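Farnesyl pyrophosphate synthetase (Staphylococcus aureus, PDB 5H9D) probably catalyses the magnesium-dependent elongation of allylic diphosphates with isopentenyl units to give heptaprenyl diphosphate. Local coordinates at residues A46-S51 with Q66-L71; R163-K168 with I201-Q206; L172-T177 with I197-G202; K290-I295 with S309-M314. All coordinates share one frame; numbering follows the deposited sequence.

Contact 1: residues A46-S51 with Q66-L71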
loop_
_atom_site.group_PDB
_atom_site.type_symbol
_atom_site.label_atom_id
_atom_site.label_comp_id
_atom_site.label_asym_id
_atom_site.label_seq_id
_atom_site.Cartn_x
_atom_site.Cartn_y
_atom_site.Cartn_z
ATOM N N ALA A 46 5.591 15.853 -2.817
ATOM C CA ALA A 46 5.484 17.308 -2.803
ATOM C C ALA A 46 5.079 17.803 -1.436
ATOM O O ALA A 46 5.733 18.679 -0.875
ATOM C CB ALA A 46 4.500 17.807 -3.878
ATOM N N PHE A 47 4.018 17.244 -0.875
ATOM C CA PHE A 47 3.605 17.670 0.443
ATOM C C PHE A 47 4.648 17.396 1.515
ATOM O O PHE A 47 4.712 18.115 2.495
ATOM C CB PHE A 47 2.271 17.027 0.808
ATOM C CG PHE A 47 1.097 17.750 0.241
ATOM C CD1 PHE A 47 0.901 19.091 0.528
ATOM C CD2 PHE A 47 0.231 17.120 -0.613
ATOM C CE1 PHE A 47 -0.136 19.789 -0.034
ATOM C CE2 PHE A 47 -0.819 17.807 -1.187
ATOM C CZ PHE A 47 -1.011 19.141 -0.904
ATOM N N VAL A 48 5.469 16.367 1.337
ATOM C CA VAL A 48 6.496 16.056 2.325
ATOM C C VAL A 48 7.574 17.156 2.315
ATOM O O VAL A 48 7.919 17.701 3.376
ATOM C CB VAL A 48 7.147 14.678 2.062
ATOM C CG1 VAL A 48 8.202 14.397 3.099
ATOM C CG2 VAL A 48 6.099 13.597 2.088
ATOM N N ILE A 49 8.111 17.472 1.129
ATOM C CA ILE A 49 9.111 18.533 1.012
ATOM C C ILE A 49 8.501 19.804 1.669
ATOM O O ILE A 49 8.990 20.254 2.694
ATOM C CB ILE A 49 9.509 18.797 -0.511
ATOM C CG1 ILE A 49 10.689 17.912 -0.943
ATOM C CG2 ILE A 49 9.931 20.252 -0.735
ATOM C CD1 ILE A 49 10.295 16.536 -1.354
ATOM N N LEU A 50 7.417 20.339 1.098
ATOM C CA LEU A 50 6.728 21.540 1.614
ATOM C C LEU A 50 6.428 21.538 3.105
ATOM O O LEU A 50 6.663 22.535 3.772
ATOM C CB LEU A 50 5.412 21.790 0.874
ATOM C CG LEU A 50 5.493 22.821 -0.242
ATOM C CD1 LEU A 50 4.104 23.149 -0.687
ATOM C CD2 LEU A 50 6.199 24.070 0.255
ATOM N N SER A 51 5.896 20.431 3.616
ATOM C CA SER A 51 5.598 20.301 5.039
ATOM C C SER A 51 6.835 20.449 5.914
ATOM O O SER A 51 6.719 20.701 7.099
ATOM C CB SER A 51 4.984 18.927 5.356
ATOM O OG SER A 51 3.652 18.833 4.900
ATOM N N GLN A 66 14.303 11.387 1.755
ATOM C CA GLN A 66 14.148 9.953 1.871
ATOM C C GLN A 66 12.709 9.580 2.248
ATOM O O GLN A 66 12.187 8.547 1.813
ATOM C CB GLN A 66 15.140 9.378 2.884
ATOM C CG GLN A 66 16.624 9.417 2.463
ATOM C CD GLN A 66 16.921 8.627 1.191
ATOM O OE1 GLN A 66 16.533 7.467 1.063
ATOM N NE2 GLN A 66 17.625 9.255 0.250
ATOM N N VAL A 67 12.041 10.412 3.034
ATOM C CA VAL A 67 10.669 10.070 3.383
ATOM C C VAL A 67 9.796 10.311 2.150
ATOM O O VAL A 67 8.825 9.612 1.896
ATOM C CB VAL A 67 10.169 10.885 4.612
ATOM C CG1 VAL A 67 8.769 10.450 4.993
ATOM C CG2 VAL A 67 11.088 10.628 5.779
ATOM N N ALA A 68 10.185 11.295 1.368
ATOM C CA ALA A 68 9.477 11.612 0.130
ATOM C C ALA A 68 9.565 10.417 -0.846
ATOM O O ALA A 68 8.549 10.010 -1.418
ATOM C CB ALA A 68 10.075 12.895 -0.493
ATOM N N VAL A 69 10.778 9.862 -1.012
ATOM C CA VAL A 69 11.024 8.701 -1.864
ATOM C C VAL A 69 10.207 7.508 -1.331
ATOM O O VAL A 69 9.576 6.779 -2.090
ATOM C CB VAL A 69 12.553 8.360 -1.897
ATOM C CG1 VAL A 69 12.773 6.982 -2.422
ATOM C CG2 VAL A 69 13.294 9.337 -2.807
ATOM N N ALA A 70 10.193 7.324 -0.017
ATOM C CA ALA A 70 9.422 6.230 0.580
ATOM C C ALA A 70 7.934 6.375 0.316
ATOM O O ALA A 70 7.282 5.402 -0.039
ATOM C CB ALA A 70 9.659 6.154 2.102
ATOM N N LEU A 71 7.390 7.572 0.501
ATOM C CA LEU A 71 5.961 7.779 0.280
ATOM C C LEU A 71 5.521 7.469 -1.155
ATOM O O LEU A 71 4.456 6.860 -1.367
ATOM C CB LEU A 71 5.563 9.219 0.623
ATOM C CG LEU A 71 5.120 9.579 2.036
ATOM C CD1 LEU A 71 3.700 9.058 2.204
ATOM C CD2 LEU A 71 6.075 9.000 3.084
#
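Val48 meets Ala68 where helices 43-51 and 62-85 pack antiparallel, their short segment axes 8.8 Å apart at an angle of 159°. What joins them is wholly apolar, and two branched side chains divide the work. Val48 CG1 stands anti to its own backbone N (chi1 180°), which points it at the opposing helix surface: it lies 4.1 Å from the backbone N of Ala68 and also reaches the CB of Val67. The second methyl, CG2, turns to the next helical turn and comes to 4.1 Å from Leu71 CG, the two side chains meeting at a slant. The small Ala68 lets the backbones approach, with the CA atoms of Val48 and Ala68 5.8 Å apart.

The other contribution comes from Ile49, whose CD1 swings across to touch Ala68 CB at 3.7 Å. Val13 of helix 6-20 packs on both Ile49 and Ala68, while Ser176 of helix 158-183 lies against Val48 and Leu71. The contact is part of the all-alpha isoprenoid synthase fold, in which the C-terminal end of helix 62-85 carries the first aspartate-rich motif of the family.

Contact 2: residues R163-K168 with I201-Q206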
loop_
_atom_site.group_PDB
_atom_site.type_symbol
_atom_site.label_atom_id
_atom_site.label_comp_id
_atom_site.label_asym_id
_atom_site.label_seq_id
_atom_site.Cartn_x
_atom_site.Cartn_y
_atom_site.Cartn_z
ATOM N N ARG A 163 -15.629 8.141 5.688
ATOM C CA ARG A 163 -14.729 7.327 6.479
ATOM C C ARG A 163 -13.918 6.460 5.508
ATOM O O ARG A 163 -12.755 6.116 5.765
ATOM C CB ARG A 163 -15.585 6.505 7.462
ATOM C CG ARG A 163 -14.854 5.734 8.547
ATOM C CD ARG A 163 -15.706 5.656 9.815
ATOM N NE ARG A 163 -17.104 5.368 9.515
ATOM C CZ ARG A 163 -18.109 5.552 10.374
ATOM N NH1 ARG A 163 -17.860 6.019 11.596
ATOM N NH2 ARG A 163 -19.366 5.298 10.007
ATOM N N ARG A 164 -14.537 6.163 4.364
ATOM C CA ARG A 164 -13.945 5.338 3.315
ATOM C C ARG A 164 -12.930 6.095 2.481
ATOM O O ARG A 164 -11.964 5.493 2.011
ATOM C CB ARG A 164 -15.041 4.756 2.395
ATOM C CG ARG A 164 -14.603 3.597 1.460
ATOM C CD ARG A 164 -15.810 2.818 0.862
ATOM N NE ARG A 164 -16.425 3.538 -0.259
ATOM C CZ ARG A 164 -17.737 3.725 -0.424
ATOM N NH1 ARG A 164 -18.608 3.238 0.455
ATOM N NH2 ARG A 164 -18.182 4.437 -1.450
ATOM N N ILE A 165 -13.124 7.395 2.264
ATOM C CA ILE A 165 -12.137 8.117 1.469
ATOM C C ILE A 165 -11.046 8.661 2.373
ATOM O O ILE A 165 -10.014 9.159 1.924
ATOM C CB ILE A 165 -12.764 9.251 0.619
ATOM C CG1 ILE A 165 -13.360 10.317 1.504
ATOM C CG2 ILE A 165 -13.807 8.665 -0.326
ATOM C CD1 ILE A 165 -13.791 11.479 0.729
ATOM N N ASN A 166 -11.282 8.538 3.668
ATOM C CA ASN A 166 -10.305 8.957 4.644
ATOM C C ASN A 166 -9.177 7.911 4.695
ATOM O O ASN A 166 -7.990 8.253 4.618
ATOM C CB ASN A 166 -10.946 9.068 6.009
ATOM C CG ASN A 166 -9.925 9.335 7.080
ATOM O OD1 ASN A 166 -9.229 10.363 7.045
ATOM N ND2 ASN A 166 -9.803 8.405 8.033
ATOM N N ARG A 167 -9.544 6.635 4.832
ATOM C CA ARG A 167 -8.555 5.557 4.874
ATOM C C ARG A 167 -7.925 5.378 3.487
ATOM O O ARG A 167 -6.695 5.316 3.336
ATOM C CB ARG A 167 -9.202 4.237 5.279
ATOM C CG ARG A 167 -9.889 4.217 6.625
ATOM C CD ARG A 167 -10.868 3.042 6.677
ATOM N NE ARG A 167 -11.889 3.246 7.696
ATOM C CZ ARG A 167 -11.732 2.979 8.993
ATOM N NH1 ARG A 167 -10.585 2.466 9.449
ATOM N NH2 ARG A 167 -12.719 3.267 9.843
ATOM N N LYS A 168 -8.781 5.292 2.479
ATOM C CA LYS A 168 -8.361 5.108 1.097
ATOM C C LYS A 168 -7.420 6.167 0.502
ATOM O O LYS A 168 -6.495 5.806 -0.228
ATOM C CB LYS A 168 -9.625 4.974 0.228
ATOM C CG LYS A 168 -9.486 5.155 -1.291
ATOM C CD LYS A 168 -10.889 5.087 -1.935
ATOM C CE LYS A 168 -11.002 5.757 -3.314
ATOM N NZ LYS A 168 -10.380 5.001 -4.462
ATOM N N ILE A 201 -6.820 18.392 2.652
ATOM C CA ILE A 201 -6.500 18.411 1.236
ATOM C C ILE A 201 -6.822 17.047 0.660
ATOM O O ILE A 201 -7.407 16.954 -0.408
ATOM C CB ILE A 201 -5.011 18.742 1.010
ATOM C CG1 ILE A 201 -4.860 20.260 0.893
ATOM C CG2 ILE A 201 -4.446 17.962 -0.234
ATOM C CD1 ILE A 201 -3.717 20.788 1.682
ATOM N N GLY A 202 -6.445 15.995 1.391
ATOM C CA GLY A 202 -6.705 14.628 0.972
ATOM C C GLY A 202 -8.179 14.296 0.812
ATOM O O GLY A 202 -8.542 13.575 -0.109
ATOM N N MET A 203 -9.031 14.789 1.705
ATOM C CA MET A 203 -10.473 14.537 1.606
ATOM C C MET A 203 -11.006 15.237 0.361
ATOM O O MET A 203 -11.746 14.647 -0.437
ATOM C CB MET A 203 -11.212 15.061 2.851
ATOM C CG MET A 203 -10.821 14.347 4.160
ATOM S SD MET A 203 -11.405 12.659 4.255
ATOM C CE MET A 203 -13.187 12.888 4.106
ATOM N N SER A 204 -10.614 16.492 0.186
ATOM C CA SER A 204 -11.031 17.248 -0.982
ATOM C C SER A 204 -10.547 16.578 -2.274
ATOM O O SER A 204 -11.273 16.491 -3.271
ATOM C CB SER A 204 -10.461 18.647 -0.914
ATOM O OG SER A 204 -10.329 19.163 -2.224
ATOM N N PHE A 205 -9.299 16.119 -2.230
ATOM C CA PHE A 205 -8.642 15.456 -3.328
ATOM C C PHE A 205 -9.552 14.378 -3.905
ATOM O O PHE A 205 -9.966 14.453 -5.067
ATOM C CB PHE A 205 -7.344 14.833 -2.803
ATOM C CG PHE A 205 -6.449 14.250 -3.885
ATOM C CD1 PHE A 205 -6.008 15.028 -4.947
ATOM C CD2 PHE A 205 -6.006 12.937 -3.808
ATOM C CE1 PHE A 205 -5.141 14.501 -5.902
ATOM C CE2 PHE A 205 -5.143 12.416 -4.752
ATOM C CZ PHE A 205 -4.711 13.192 -5.793
ATOM N N GLN A 206 -9.854 13.377 -3.076
ATOM C CA GLN A 206 -10.697 12.247 -3.450
ATOM C C GLN A 206 -12.104 12.643 -3.889
ATOM O O GLN A 206 -12.640 12.082 -4.841
ATOM C CB GLN A 206 -10.795 11.245 -2.279
ATOM C CG GLN A 206 -11.493 9.919 -2.635
ATOM C CD GLN A 206 -10.823 9.220 -3.842
ATOM O OE1 GLN A 206 -9.665 8.793 -3.761
ATOM N NE2 GLN A 206 -11.558 9.125 -4.967
#
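Ile165 lies against the stem of Gln206, its CG2 methyl resting 3.5 Å from Gln206 CG as the two side chains meet at a slant. Its other branch serves a second partner. CG1 sits between the backbone N and the carbonyl carbon (chi1 64°), and from there CG1 and CD1 pass almost at a right angle across the end of Met203, with CG1 3.7 Å from Met203 CE. One isoleucine thus fills the gap between residues three positions apart on the opposing helix.

Met203 is folded at its second and third torsions. This brings its sulfur against the backbone of the other helix, SD lying 3.9 Å from Asn166 CA and near Asn166 CB, at the start of a wider pi-type turn spanning 166-168.

The polar edge of the contact lies at Gln206. Lys168 crosses it nearly perpendicularly, placing CE 3.3 Å from Gln206 OE1; the amine NZ of Lys168 stays 3.9 Å from that oxygen. The hydrogen bond to OE1 comes instead from Thr169 OG1, while NE2 makes a weak one to Asp210.

The segments 163-168 and 201-206, on helices 158-183 and 188-215, run at 110° to each other, their axes 9.3 Å apart. Tyr287 of helix 276-296 packs on Met203 from one neighbour, and Gln147 of helix 127-150 touches Lys168 from another.

Contact 3: residues L172-T177 with I197-G202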
loop_
_atom_site.group_PDB
_atom_site.type_symbol
_atom_site.label_atom_id
_atom_site.label_comp_id
_atom_site.label_asym_id
_atom_site.label_seq_id
_atom_site.Cartn_x
_atom_site.Cartn_y
_atom_site.Cartn_z
ATOM N N LEU A 172 -2.866 9.011 3.616
ATOM C CA LEU A 172 -1.474 9.051 3.184
ATOM C C LEU A 172 -1.034 10.474 2.834
ATOM O O LEU A 172 0.153 10.740 2.675
ATOM C CB LEU A 172 -1.255 8.113 1.985
ATOM C CG LEU A 172 0.137 7.467 1.852
ATOM C CD1 LEU A 172 0.412 6.541 3.051
ATOM C CD2 LEU A 172 0.198 6.675 0.569
ATOM N N ILE A 173 -1.990 11.387 2.689
ATOM C CA ILE A 173 -1.654 12.776 2.390
ATOM C C ILE A 173 -1.380 13.392 3.763
ATOM O O ILE A 173 -0.506 14.239 3.946
ATOM C CB ILE A 173 -2.816 13.482 1.719
ATOM C CG1 ILE A 173 -3.260 12.695 0.479
ATOM C CG2 ILE A 173 -2.400 14.852 1.309
ATOM C CD1 ILE A 173 -2.273 12.737 -0.688
ATOM N N GLN A 174 -2.137 12.909 4.735
ATOM C CA GLN A 174 -2.015 13.318 6.118
ATOM C C GLN A 174 -0.633 12.923 6.644
ATOM O O GLN A 174 0.032 13.710 7.322
ATOM C CB GLN A 174 -3.078 12.604 6.903
ATOM C CG GLN A 174 -3.312 13.109 8.274
ATOM C CD GLN A 174 -4.369 12.299 8.917
ATOM O OE1 GLN A 174 -5.403 12.022 8.314
ATOM N NE2 GLN A 174 -4.124 11.894 10.141
ATOM N N ILE A 175 -0.221 11.689 6.346
ATOM C CA ILE A 175 1.116 11.195 6.741
ATOM C C ILE A 175 2.227 11.988 6.030
ATOM O O ILE A 175 3.279 12.251 6.612
ATOM C CB ILE A 175 1.268 9.718 6.391
ATOM C CG1 ILE A 175 0.387 8.913 7.323
ATOM C CG2 ILE A 175 2.717 9.283 6.441
ATOM C CD1 ILE A 175 0.160 7.523 6.820
ATOM N N SER A 176 1.982 12.378 4.785
ATOM C CA SER A 176 2.975 13.128 4.031
ATOM C C SER A 176 3.210 14.500 4.646
ATOM O O SER A 176 4.332 15.008 4.649
ATOM C CB SER A 176 2.538 13.317 2.578
ATOM O OG SER A 176 2.164 12.088 2.005
ATOM N N THR A 177 2.156 15.127 5.143
ATOM C CA THR A 177 2.342 16.442 5.730
ATOM C C THR A 177 2.835 16.373 7.176
ATOM O O THR A 177 3.638 17.215 7.581
ATOM C CB THR A 177 1.062 17.262 5.673
ATOM O OG1 THR A 177 -0.031 16.440 6.094
ATOM C CG2 THR A 177 0.828 17.783 4.275
ATOM N N ILE A 197 -3.971 20.076 7.915
ATOM C CA ILE A 197 -3.995 20.678 6.577
ATOM C C ILE A 197 -3.980 19.559 5.527
ATOM O O ILE A 197 -4.811 19.523 4.602
ATOM C CB ILE A 197 -2.765 21.555 6.311
ATOM C CG1 ILE A 197 -2.816 22.813 7.180
ATOM C CG2 ILE A 197 -2.701 21.910 4.827
ATOM C CD1 ILE A 197 -1.646 23.710 7.014
ATOM N N GLY A 198 -3.019 18.651 5.691
ATOM C CA GLY A 198 -2.896 17.530 4.782
ATOM C C GLY A 198 -4.133 16.649 4.744
ATOM O O GLY A 198 -4.574 16.228 3.679
ATOM N N HIS A 199 -4.698 16.350 5.909
ATOM C CA HIS A 199 -5.888 15.527 5.937
ATOM C C HIS A 199 -7.039 16.163 5.165
ATOM O O HIS A 199 -7.727 15.457 4.433
ATOM C CB HIS A 199 -6.297 15.230 7.381
ATOM C CG HIS A 199 -7.686 14.693 7.515
ATOM N ND1 HIS A 199 -8.794 15.506 7.556
ATOM C CD2 HIS A 199 -8.152 13.430 7.552
ATOM C CE1 HIS A 199 -9.885 14.768 7.609
ATOM N NE2 HIS A 199 -9.519 13.502 7.608
ATOM N N TYR A 200 -7.248 17.476 5.319
ATOM C CA TYR A 200 -8.331 18.178 4.582
ATOM C C TYR A 200 -8.076 18.212 3.062
ATOM O O TYR A 200 -9.013 18.092 2.277
ATOM C CB TYR A 200 -8.543 19.640 5.064
ATOM C CG TYR A 200 -9.015 19.812 6.499
ATOM C CD1 TYR A 200 -9.857 18.877 7.097
ATOM C CD2 TYR A 200 -8.648 20.933 7.240
ATOM C CE1 TYR A 200 -10.324 19.051 8.386
ATOM C CE2 TYR A 200 -9.113 21.123 8.528
ATOM C CZ TYR A 200 -9.958 20.175 9.098
ATOM O OH TYR A 200 -10.469 20.368 10.365
ATOM N N ILE A 201 -6.820 18.392 2.652
ATOM C CA ILE A 201 -6.500 18.411 1.236
ATOM C C ILE A 201 -6.822 17.047 0.660
ATOM O O ILE A 201 -7.407 16.954 -0.408
ATOM C CB ILE A 201 -5.011 18.742 1.010
ATOM C CG1 ILE A 201 -4.860 20.260 0.893
ATOM C CG2 ILE A 201 -4.446 17.962 -0.234
ATOM C CD1 ILE A 201 -3.717 20.788 1.682
ATOM N N GLY A 202 -6.445 15.995 1.391
ATOM C CA GLY A 202 -6.705 14.628 0.972
ATOM C C GLY A 202 -8.179 14.296 0.812
ATOM O O GLY A 202 -8.542 13.575 -0.109
#
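Thr177 and Gln174 face Gly198 and His199 through two different first torsions. In Thr177 the hydroxyl OG1 is lodged between the backbone N and the carbonyl carbon (chi1 46°), which sets it over Gly198, 3.3 Å from Gly198 CA; its polar partner across the helix pair is the carbonyl of Leu194. In Gln174 the chain leaves trans to the backbone N (chi1 -167°) and runs on extended, alongside His199 and pointing the same way. Gln174 OE1 then reaches the edge of the imidazole, 3.2 Å from His199 CD2 and near the ring plane, although the amide and ring planes are turned 70° apart. An apolar side chain of the bound peptide rests on His199.

The glycines explain the intimacy. Gly198 and Gly202, spaced as in a GxxxG motif, present bare backbone to the antiparallel helix, and the segment axes close to 7.2 Å, with the CA atoms of Gln174 and His199 4.5 Å apart. Ile173 uses the groove: CG2 lies 3.5 Å from Gly198 O, while CG1 reaches Gly202 CA at 4.0 Å.

Around this pair, Ile175 leans on helix 127-150, Ile197 is covered by helix 276-296, and Phe47 of helix 43-51 packs on Ile201.

Contact 4: residues K290-I295 with S309-M314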
loop_
_atom_site.group_PDB
_atom_site.type_symbol
_atom_site.label_atom_id
_atom_site.label_comp_id
_atom_site.label_asym_id
_atom_site.label_seq_id
_atom_site.Cartn_x
_atom_site.Cartn_y
_atom_site.Cartn_z
ATOM N N LYS A 290 -11.263 24.757 4.863
ATOM C CA LYS A 290 -10.788 24.327 6.161
ATOM C C LYS A 290 -9.270 24.227 6.100
ATOM O O LYS A 290 -8.583 24.460 7.101
ATOM C CB LYS A 290 -11.391 22.968 6.569
ATOM C CG LYS A 290 -12.609 23.075 7.485
ATOM C CD LYS A 290 -13.189 21.699 7.778
ATOM C CE LYS A 290 -14.238 21.748 8.864
ATOM N NZ LYS A 290 -13.691 22.363 10.119
ATOM N N ALA A 291 -8.735 23.899 4.927
ATOM C CA ALA A 291 -7.288 23.759 4.817
ATOM C C ALA A 291 -6.610 25.108 4.658
ATOM O O ALA A 291 -5.571 25.347 5.262
ATOM C CB ALA A 291 -6.922 22.830 3.657
ATOM N N LEU A 292 -7.199 25.991 3.851
ATOM C CA LEU A 292 -6.642 27.327 3.625
ATOM C C LEU A 292 -6.647 28.178 4.888
ATOM O O LEU A 292 -5.759 28.987 5.099
ATOM C CB LEU A 292 -7.405 28.014 2.507
ATOM C CG LEU A 292 -6.912 27.396 1.200
ATOM C CD1 LEU A 292 -7.881 27.621 0.079
ATOM C CD2 LEU A 292 -5.568 28.014 0.865
ATOM N N ASN A 293 -7.648 27.977 5.735
ATOM C CA ASN A 293 -7.729 28.714 6.986
ATOM C C ASN A 293 -6.491 28.392 7.832
ATOM O O ASN A 293 -5.804 29.290 8.326
ATOM C CB ASN A 293 -9.015 28.344 7.753
ATOM C CG ASN A 293 -9.023 28.884 9.178
ATOM O OD1 ASN A 293 -8.896 30.097 9.401
ATOM N ND2 ASN A 293 -9.162 27.986 10.150
ATOM N N LEU A 294 -6.211 27.107 7.983
ATOM C CA LEU A 294 -5.069 26.644 8.759
ATOM C C LEU A 294 -3.725 26.987 8.127
ATOM O O LEU A 294 -2.722 27.088 8.828
ATOM C CB LEU A 294 -5.150 25.128 8.935
ATOM C CG LEU A 294 -6.161 24.566 9.930
ATOM C CD1 LEU A 294 -6.145 23.065 9.846
ATOM C CD2 LEU A 294 -5.791 25.000 11.343
ATOM N N ILE A 295 -3.691 27.163 6.812
ATOM C CA ILE A 295 -2.418 27.429 6.173
ATOM C C ILE A 295 -2.040 28.852 6.511
ATOM O O ILE A 295 -0.859 29.209 6.648
ATOM C CB ILE A 295 -2.489 27.201 4.611
ATOM C CG1 ILE A 295 -2.760 25.726 4.311
ATOM C CG2 ILE A 295 -1.163 27.607 3.936
ATOM C CD1 ILE A 295 -2.963 25.417 2.852
ATOM N N SER A 309 -0.466 28.263 -2.737
ATOM C CA SER A 309 -0.564 28.102 -4.180
ATOM C C SER A 309 -0.948 26.660 -4.560
ATOM O O SER A 309 -1.885 26.437 -5.318
ATOM C CB SER A 309 0.776 28.457 -4.813
ATOM O OG SER A 309 0.736 28.243 -6.206
ATOM N N LEU A 310 -0.212 25.684 -4.039
ATOM C CA LEU A 310 -0.491 24.289 -4.332
ATOM C C LEU A 310 -1.880 23.880 -3.827
ATOM O O LEU A 310 -2.601 23.161 -4.499
ATOM C CB LEU A 310 0.583 23.381 -3.715
ATOM C CG LEU A 310 0.369 21.858 -3.865
ATOM C CD1 LEU A 310 0.398 21.461 -5.347
ATOM C CD2 LEU A 310 1.448 21.090 -3.099
ATOM N N THR A 311 -2.258 24.330 -2.642
ATOM C CA THR A 311 -3.573 23.985 -2.117
ATOM C C THR A 311 -4.698 24.620 -2.946
ATOM O O THR A 311 -5.859 24.201 -2.855
ATOM C CB THR A 311 -3.736 24.467 -0.672
ATOM O OG1 THR A 311 -2.718 23.873 0.127
ATOM C CG2 THR A 311 -5.107 24.095 -0.116
ATOM N N LYS A 312 -4.358 25.634 -3.744
ATOM C CA LYS A 312 -5.369 26.311 -4.537
ATOM C C LYS A 312 -5.564 25.758 -5.918
ATOM O O LYS A 312 -6.562 26.064 -6.570
ATOM C CB LYS A 312 -5.098 27.795 -4.610
ATOM C CG LYS A 312 -5.534 28.529 -3.359
ATOM C CD LYS A 312 -5.483 30.012 -3.632
ATOM C CE LYS A 312 -5.482 30.844 -2.390
ATOM N NZ LYS A 312 -5.370 32.252 -2.847
ATOM N N LYS A 313 -4.608 24.959 -6.374
ATOM C CA LYS A 313 -4.745 24.315 -7.669
ATOM C C LYS A 313 -5.505 23.025 -7.325
ATOM O O LYS A 313 -6.557 22.733 -7.915
ATOM C CB LYS A 313 -3.375 24.013 -8.298
ATOM C CG LYS A 313 -2.566 25.267 -8.614
ATOM C CD LYS A 313 -1.500 25.053 -9.692
ATOM C CE LYS A 313 -0.897 26.410 -10.132
ATOM N NZ LYS A 313 -0.044 26.367 -11.376
ATOM N N MET A 314 -4.993 22.288 -6.335
ATOM C CA MET A 314 -5.620 21.044 -5.882
ATOM C C MET A 314 -7.133 21.049 -6.075
ATOM O O MET A 314 -7.704 20.078 -6.571
ATOM C CB MET A 314 -5.337 20.793 -4.392
ATOM C CG MET A 314 -4.002 20.154 -4.083
ATOM S SD MET A 314 -3.778 18.567 -4.867
ATOM C CE MET A 314 -2.768 19.062 -6.265
#
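Thr311 and Ile295 meet inside an antiparallel helical hairpin, formed by helices 276-296 and 302-315 close to the end of the chain. The segment axes run nearly straight against each other, at 174°, but stand 10.5 Å apart, so side chains rather than backbones fill the interval.

The inner side is the better packed. Thr311 directs both of its branches across the gap: OG1 lies beside the backbone N (chi1 -59°) and faces Ile295, which leaves CG2 anti to that N and facing Leu292 and Ala291. Leu292 slides past Thr311 in the opposite direction, its CG 4.0 Å from Thr311 CG2, and Ala291 CB sits further back, 4.4 Å from that same methyl. Ile201 of helix 188-215 also packs on Thr311, and Ile197 of the same helix on Ile295, both of which are buried.

Towards solvent the contact thins out. Lys312 is exposed and only its aliphatic stem takes part, CG lying 4.3 Å from Leu292 CD2.

The hydroxyl of Thr311 has its hydrogen-bond partner on its own helix, the carbonyl oxygen of Leu307. Across the hairpin Ile295 meets Thr311 tip to tip, with Ile295 CD1 3.7 Å from Thr311 CB.

Contacts 2 and 3 are successive parts of one interface, both made by helices 158-183 and 188-215; they share Ile201 and Gly202, and their centres are about 9 Å apart. Contact 3 is the hub, with the centres of contacts 1 and 4 each about 11 Å away. Ile201 ties them together: its CG2 lies 3.7 Å from Phe47 CZ of contact 1, and its CD1 3.6 Å from Thr311 OG1 of contact 4. Contacts 1 and 4 also meet directly, Phe47 CE1 lying 3.7 Å from Leu310 CD2. Contact 2 comes closest in sequence to the probable catalytic region, since Asp210 belongs to the family's second aspartate-rich motif.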